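Local coordinates for CELL WALL surface anchor family protein (Streptococcus pneumoniae, PDB 2WW8) that serves as the pilus adhesin of the pneumococcus, probably attaching the bacterium to host cells through its integrin-like domain, at residues A[180-194]-A[203-215]. Residues are numbered along the deposited sequence; the frame is centred on the assembly and turned at random.
Sequences YERVIPEGTLSKRIY and QYGIELTVSGKTV
R192 and E207 form a salt bridge on one face of the antiparallel hairpin formed by strands 187-194 and 203-211. E207 CB packs 3.6 Å from Y194 CD1; with CG anti to the backbone N (chi1 174°), the extended chain brings the carboxylate to R192. E207 OE1 accepts from R192 NE at 3.0 Å, approached from above the carboxylate plane, and from waters 1 and 5, whereas OE2 is bonded weakly to R192 NH2. The guanidinium is held between Y194 CB on one face and Y180 OH on the other, and R192 CD lies over the Y180 ring. Farther along, T188 OG1 hydrogen-bonds S211 OG at 2.7 Å, and S190 OG lies 2.5 Å from T209 OG1. On the face carrying L189, K191, L208 and V210, K191 runs extended from CB beside L208: K191 CG and CD each lie 3.9 Å from L208 CD1, and K191 CE is 4.1 Å from both L208 CD1 and I206 CG2. Its NZ is covalently linked to N695 CG, the lysine-asparagine isopeptide bond characteristic of Gram-positive pilins, and hydrogen-bonds T698 OG1. The hairpin thus has a hydrated polar face and a largely apolar one, from which K191 is cross-linked to N695; the bond would be expected to resist unfolding under pulling force.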
loop_
_atom_site.group_PDB
_atom_site.type_symbol
_atom_site.label_atom_id
_atom_site.label_comp_id
_atom_site.label_asym_id
_atom_site.label_seq_id
_atom_site.Cartn_x
_atom_site.Cartn_y
_atom_site.Cartn_z
ATOM N N TYR A 180 3.545 -2.978 5.590
ATOM C CA TYR A 180 2.328 -3.134 6.346
ATOM C C TYR A 180 1.553 -4.223 5.612
ATOM O O TYR A 180 0.626 -4.770 6.170
ATOM C CB TYR A 180 1.550 -1.813 6.523
ATOM C CG TYR A 180 0.914 -1.202 5.290
ATOM C CD1 TYR A 180 1.610 -0.283 4.501
ATOM C CD2 TYR A 180 -0.397 -1.562 4.919
ATOM C CE1 TYR A 180 1.009 0.293 3.368
ATOM C CE2 TYR A 180 -1.004 -1.051 3.755
ATOM C CZ TYR A 180 -0.280 -0.113 3.000
ATOM O OH TYR A 180 -0.873 0.401 1.887
ATOM N N GLU A 181 1.948 -4.526 4.382
ATOM C CA GLU A 181 1.393 -5.635 3.636
ATOM C C GLU A 181 2.297 -6.887 3.670
ATOM O O GLU A 181 3.497 -6.809 3.395
ATOM C CB GLU A 181 1.099 -5.146 2.221
ATOM C CG GLU A 181 0.578 -6.277 1.319
ATOM C CD GLU A 181 -0.019 -5.729 0.001
ATOM O OE1 GLU A 181 0.731 -5.604 -0.996
ATOM O OE2 GLU A 181 -1.238 -5.404 -0.034
ATOM N N ARG A 182 1.716 -8.029 4.022
ATOM C CA ARG A 182 2.405 -9.296 4.160
ATOM C C ARG A 182 1.982 -10.269 3.048
ATOM O O ARG A 182 0.783 -10.544 2.845
ATOM C CB ARG A 182 2.055 -9.887 5.543
ATOM C CG ARG A 182 2.893 -11.103 5.945
ATOM C CD ARG A 182 2.277 -11.752 7.198
ATOM N NE ARG A 182 3.256 -12.700 7.765
ATOM C CZ ARG A 182 2.973 -13.641 8.667
ATOM N NH1 ARG A 182 1.720 -13.803 9.049
ATOM N NH2 ARG A 182 3.915 -14.452 9.132
ATOM N N VAL A 183 2.968 -10.868 2.381
ATOM C CA VAL A 183 2.708 -11.976 1.463
ATOM C C VAL A 183 2.425 -13.266 2.254
ATOM O O VAL A 183 3.213 -13.639 3.133
ATOM C CB VAL A 183 3.895 -12.187 0.501
ATOM C CG1 VAL A 183 3.571 -13.257 -0.524
ATOM C CG2 VAL A 183 4.242 -10.829 -0.214
ATOM N N ILE A 184 1.337 -13.957 1.908
ATOM C CA ILE A 184 1.043 -15.252 2.454
ATOM C C ILE A 184 0.719 -16.254 1.359
ATOM O O ILE A 184 0.487 -15.861 0.200
ATOM C CB ILE A 184 -0.149 -15.182 3.464
ATOM C CG1 ILE A 184 -1.385 -14.555 2.798
ATOM C CG2 ILE A 184 0.302 -14.506 4.674
ATOM C CD1 ILE A 184 -2.673 -14.608 3.642
ATOM N N PRO A 185 0.715 -17.553 1.700
ATOM C CA PRO A 185 0.491 -18.539 0.621
ATOM C C PRO A 185 -0.867 -18.299 -0.034
ATOM O O PRO A 185 -1.000 -18.556 -1.197
ATOM C CB PRO A 185 0.479 -19.883 1.379
ATOM C CG PRO A 185 1.455 -19.670 2.488
ATOM C CD PRO A 185 1.075 -18.216 2.970
ATOM N N GLU A 186 -1.855 -17.776 0.695
ATOM C CA GLU A 186 -3.192 -17.555 0.160
ATOM C C GLU A 186 -3.371 -16.218 -0.571
ATOM O O GLU A 186 -4.447 -15.935 -1.127
ATOM C CB GLU A 186 -4.218 -17.701 1.282
ATOM C CG GLU A 186 -4.306 -19.072 1.842
ATOM C CD GLU A 186 -3.214 -19.366 2.900
ATOM O OE1 GLU A 186 -2.535 -18.443 3.378
ATOM O OE2 GLU A 186 -3.064 -20.552 3.252
ATOM N N GLY A 187 -2.343 -15.369 -0.570
ATOM C CA GLY A 187 -2.467 -14.054 -1.233
ATOM C C GLY A 187 -1.702 -13.013 -0.468
ATOM O O GLY A 187 -0.498 -13.145 -0.314
ATOM N N THR A 188 -2.369 -11.969 0.001
ATOM C CA THR A 188 -1.678 -10.988 0.831
ATOM C C THR A 188 -2.655 -10.514 1.929
ATOM O O THR A 188 -3.874 -10.670 1.800
ATOM C CB THR A 188 -1.291 -9.755 -0.010
ATOM O OG1 THR A 188 -2.492 -9.043 -0.303
ATOM C CG2 THR A 188 -0.561 -10.137 -1.339
ATOM N N LEU A 189 -2.127 -9.958 3.017
ATOM C CA LEU A 189 -2.971 -9.323 3.992
ATOM C C LEU A 189 -2.225 -8.071 4.444
ATOM O O LEU A 189 -1.004 -7.950 4.191
ATOM C CB LEU A 189 -3.397 -10.254 5.162
ATOM C CG LEU A 189 -2.286 -10.972 5.943
ATOM C CD1 LEU A 189 -1.569 -9.943 6.834
ATOM C CD2 LEU A 189 -2.795 -12.120 6.834
ATOM N N SER A 190 -2.963 -7.145 5.073
ATOM C CA SER A 190 -2.343 -5.879 5.485
ATOM C C SER A 190 -3.103 -5.256 6.621
ATOM O O SER A 190 -4.308 -5.404 6.717
ATOM C CB SER A 190 -2.166 -4.892 4.317
ATOM O OG SER A 190 -3.394 -4.234 4.000
ATOM N N LYS A 191 -2.387 -4.544 7.478
ATOM C CA LYS A 191 -2.966 -3.793 8.582
ATOM C C LYS A 191 -2.119 -2.562 8.848
ATOM O O LYS A 191 -0.872 -2.639 8.918
ATOM C CB LYS A 191 -3.003 -4.639 9.843
ATOM C CG LYS A 191 -3.781 -3.873 10.954
ATOM C CD LYS A 191 -4.213 -4.818 12.070
ATOM C CE LYS A 191 -4.765 -3.955 13.186
ATOM N NZ LYS A 191 -4.864 -4.799 14.395
ATOM N N ARG A 192 -2.747 -1.394 8.964
ATOM C CA ARG A 192 -1.974 -0.173 9.251
ATOM C C ARG A 192 -2.875 0.906 9.842
ATOM O O ARG A 192 -4.091 0.843 9.729
ATOM C CB ARG A 192 -1.295 0.358 7.966
ATOM C CG ARG A 192 -2.288 0.823 6.888
ATOM C CD ARG A 192 -1.604 1.697 5.869
ATOM N NE ARG A 192 -2.577 2.025 4.811
ATOM C CZ ARG A 192 -2.475 3.043 3.967
ATOM N NH1 ARG A 192 -1.394 3.808 4.036
ATOM N NH2 ARG A 192 -3.419 3.298 3.050
ATOM N N ILE A 193 -2.269 1.910 10.450
ATOM C CA ILE A 193 -2.959 3.173 10.691
ATOM C C ILE A 193 -2.850 3.844 9.315
ATOM O O ILE A 193 -1.741 3.977 8.781
ATOM C CB ILE A 193 -2.259 3.991 11.826
ATOM C CG1 ILE A 193 -2.438 3.317 13.200
ATOM C CG2 ILE A 193 -2.835 5.430 11.901
ATOM C CD1 ILE A 193 -1.352 3.710 14.187
ATOM N N TYR A 194 -3.980 4.217 8.700
ATOM C CA TYR A 194 -3.905 4.899 7.392
ATOM C C TYR A 194 -4.191 6.403 7.460
ATOM O O TYR A 194 -4.026 7.148 6.481
ATOM C CB TYR A 194 -4.834 4.265 6.359
ATOM C CG TYR A 194 -6.306 4.579 6.589
ATOM C CD1 TYR A 194 -7.027 3.968 7.603
ATOM C CD2 TYR A 194 -6.953 5.495 5.767
ATOM C CE1 TYR A 194 -8.368 4.252 7.794
ATOM C CE2 TYR A 194 -8.267 5.818 5.931
ATOM C CZ TYR A 194 -8.966 5.184 6.933
ATOM O OH TYR A 194 -10.283 5.503 7.067
ATOM N N GLN A 203 -6.790 9.787 18.130
ATOM C CA GLN A 203 -7.845 9.183 17.317
ATOM C C GLN A 203 -7.227 8.869 15.974
ATOM O O GLN A 203 -6.615 9.752 15.349
ATOM C CB GLN A 203 -8.979 10.180 17.095
ATOM C CG GLN A 203 -9.907 10.289 18.284
ATOM C CD GLN A 203 -11.110 11.162 18.020
ATOM O OE1 GLN A 203 -11.649 11.157 16.916
ATOM N NE2 GLN A 203 -11.528 11.935 19.014
ATOM N N TYR A 204 -7.375 7.611 15.562
ATOM C CA TYR A 204 -6.763 7.138 14.310
ATOM C C TYR A 204 -7.718 6.269 13.537
ATOM O O TYR A 204 -8.578 5.555 14.108
ATOM C CB TYR A 204 -5.547 6.268 14.651
ATOM C CG TYR A 204 -4.482 6.995 15.472
ATOM C CD1 TYR A 204 -4.590 7.112 16.853
ATOM C CD2 TYR A 204 -3.406 7.600 14.841
ATOM C CE1 TYR A 204 -3.605 7.786 17.601
ATOM C CE2 TYR A 204 -2.424 8.249 15.563
ATOM C CZ TYR A 204 -2.527 8.354 16.933
ATOM O OH TYR A 204 -1.514 9.037 17.619
ATOM N N GLY A 205 -7.514 6.298 12.221
ATOM C CA GLY A 205 -8.177 5.326 11.362
ATOM C C GLY A 205 -7.314 4.099 11.076
ATOM O O GLY A 205 -6.116 4.258 10.794
ATOM N N ILE A 206 -7.931 2.914 11.114
ATOM C CA ILE A 206 -7.251 1.655 10.929
ATOM C C ILE A 206 -7.805 1.031 9.644
ATOM O O ILE A 206 -9.008 1.070 9.404
ATOM C CB ILE A 206 -7.535 0.667 12.094
ATOM C CG1 ILE A 206 -7.189 1.304 13.446
ATOM C CG2 ILE A 206 -6.629 -0.533 11.939
ATOM C CD1 ILE A 206 -5.743 1.663 13.572
ATOM N N GLU A 207 -6.914 0.438 8.857
ATOM C CA GLU A 207 -7.264 -0.260 7.616
ATOM C C GLU A 207 -6.657 -1.661 7.608
ATOM O O GLU A 207 -5.452 -1.790 7.856
ATOM C CB GLU A 207 -6.693 0.544 6.428
ATOM C CG GLU A 207 -6.840 -0.140 5.051
ATOM C CD GLU A 207 -5.796 0.418 4.094
ATOM O OE1 GLU A 207 -4.621 -0.084 4.049
ATOM O OE2 GLU A 207 -6.203 1.391 3.417
ATOM N N LEU A 208 -7.456 -2.668 7.235
ATOM C CA LEU A 208 -7.081 -4.080 7.026
ATOM C C LEU A 208 -7.491 -4.398 5.600
ATOM O O LEU A 208 -8.551 -3.953 5.170
ATOM C CB LEU A 208 -7.833 -5.024 7.978
ATOM C CG LEU A 208 -7.312 -5.142 9.413
ATOM C CD1 LEU A 208 -7.564 -3.867 10.218
ATOM C CD2 LEU A 208 -7.926 -6.393 10.079
ATOM N N THR A 209 -6.625 -5.122 4.885
ATOM C CA THR A 209 -6.983 -5.623 3.577
ATOM C C THR A 209 -6.606 -7.110 3.492
ATOM O O THR A 209 -5.741 -7.568 4.248
ATOM C CB THR A 209 -6.325 -4.863 2.416
ATOM O OG1 THR A 209 -4.943 -5.229 2.278
ATOM C CG2 THR A 209 -6.463 -3.346 2.526
ATOM N N VAL A 210 -7.276 -7.828 2.578
ATOM C CA VAL A 210 -7.011 -9.231 2.326
ATOM C C VAL A 210 -7.225 -9.403 0.822
ATOM O O VAL A 210 -8.194 -8.902 0.272
ATOM C CB VAL A 210 -7.973 -10.160 3.098
ATOM C CG1 VAL A 210 -7.681 -11.605 2.695
ATOM C CG2 VAL A 210 -7.738 -10.013 4.623
ATOM N N SER A 211 -6.289 -10.079 0.171
ATOM C CA SER A 211 -6.428 -10.398 -1.245
ATOM C C SER A 211 -6.139 -11.878 -1.390
ATOM O O SER A 211 -5.314 -12.451 -0.638
ATOM C CB SER A 211 -5.463 -9.556 -2.063
ATOM O OG SER A 211 -4.197 -10.170 -2.036
ATOM N N GLY A 212 -6.866 -12.523 -2.303
ATOM C CA GLY A 212 -6.778 -13.982 -2.451
ATOM C C GLY A 212 -5.888 -14.451 -3.599
ATOM O O GLY A 212 -5.140 -13.676 -4.254
ATOM N N LYS A 213 -6.000 -15.745 -3.860
ATOM C CA LYS A 213 -5.235 -16.380 -4.916
ATOM C C LYS A 213 -6.117 -17.455 -5.571
ATOM O O LYS A 213 -6.807 -18.223 -4.890
ATOM C CB LYS A 213 -3.955 -17.011 -4.342
ATOM C CG LYS A 213 -3.055 -17.673 -5.404
ATOM C CD LYS A 213 -1.717 -18.148 -4.842
ATOM C CE LYS A 213 -0.876 -17.011 -4.211
ATOM N NZ LYS A 213 0.407 -17.523 -3.578
ATOM N N THR A 214 -6.091 -17.513 -6.897
ATOM C CA THR A 214 -6.737 -18.591 -7.611
ATOM C C THR A 214 -5.710 -19.713 -7.878
ATOM O O THR A 214 -4.664 -19.469 -8.482
ATOM C CB THR A 214 -7.392 -18.054 -8.948
ATOM O OG1 THR A 214 -8.339 -17.020 -8.614
ATOM C CG2 THR A 214 -8.138 -19.197 -9.654
ATOM N N VAL A 215 -6.037 -20.946 -7.478
ATOM C CA VAL A 215 -5.180 -22.143 -7.616
ATOM C C VAL A 215 -5.810 -23.069 -8.648
ATOM O O VAL A 215 -7.011 -23.375 -8.548
ATOM C CB VAL A 215 -5.042 -22.907 -6.280
ATOM C CG1 VAL A 215 -3.944 -23.982 -6.427
ATOM C CG2 VAL A 215 -4.700 -21.935 -5.174
HETATM O O HOH W 1 -3.406 -0.103 1.686
HETATM O O HOH W 2 -3.508 -7.051 1.120
HETATM O O HOH W 3 2.697 -16.562 -1.908
HETATM O O HOH W 4 1.000 -14.534 -2.390
HETATM O O HOH W 5 -3.981 -2.131 5.378
#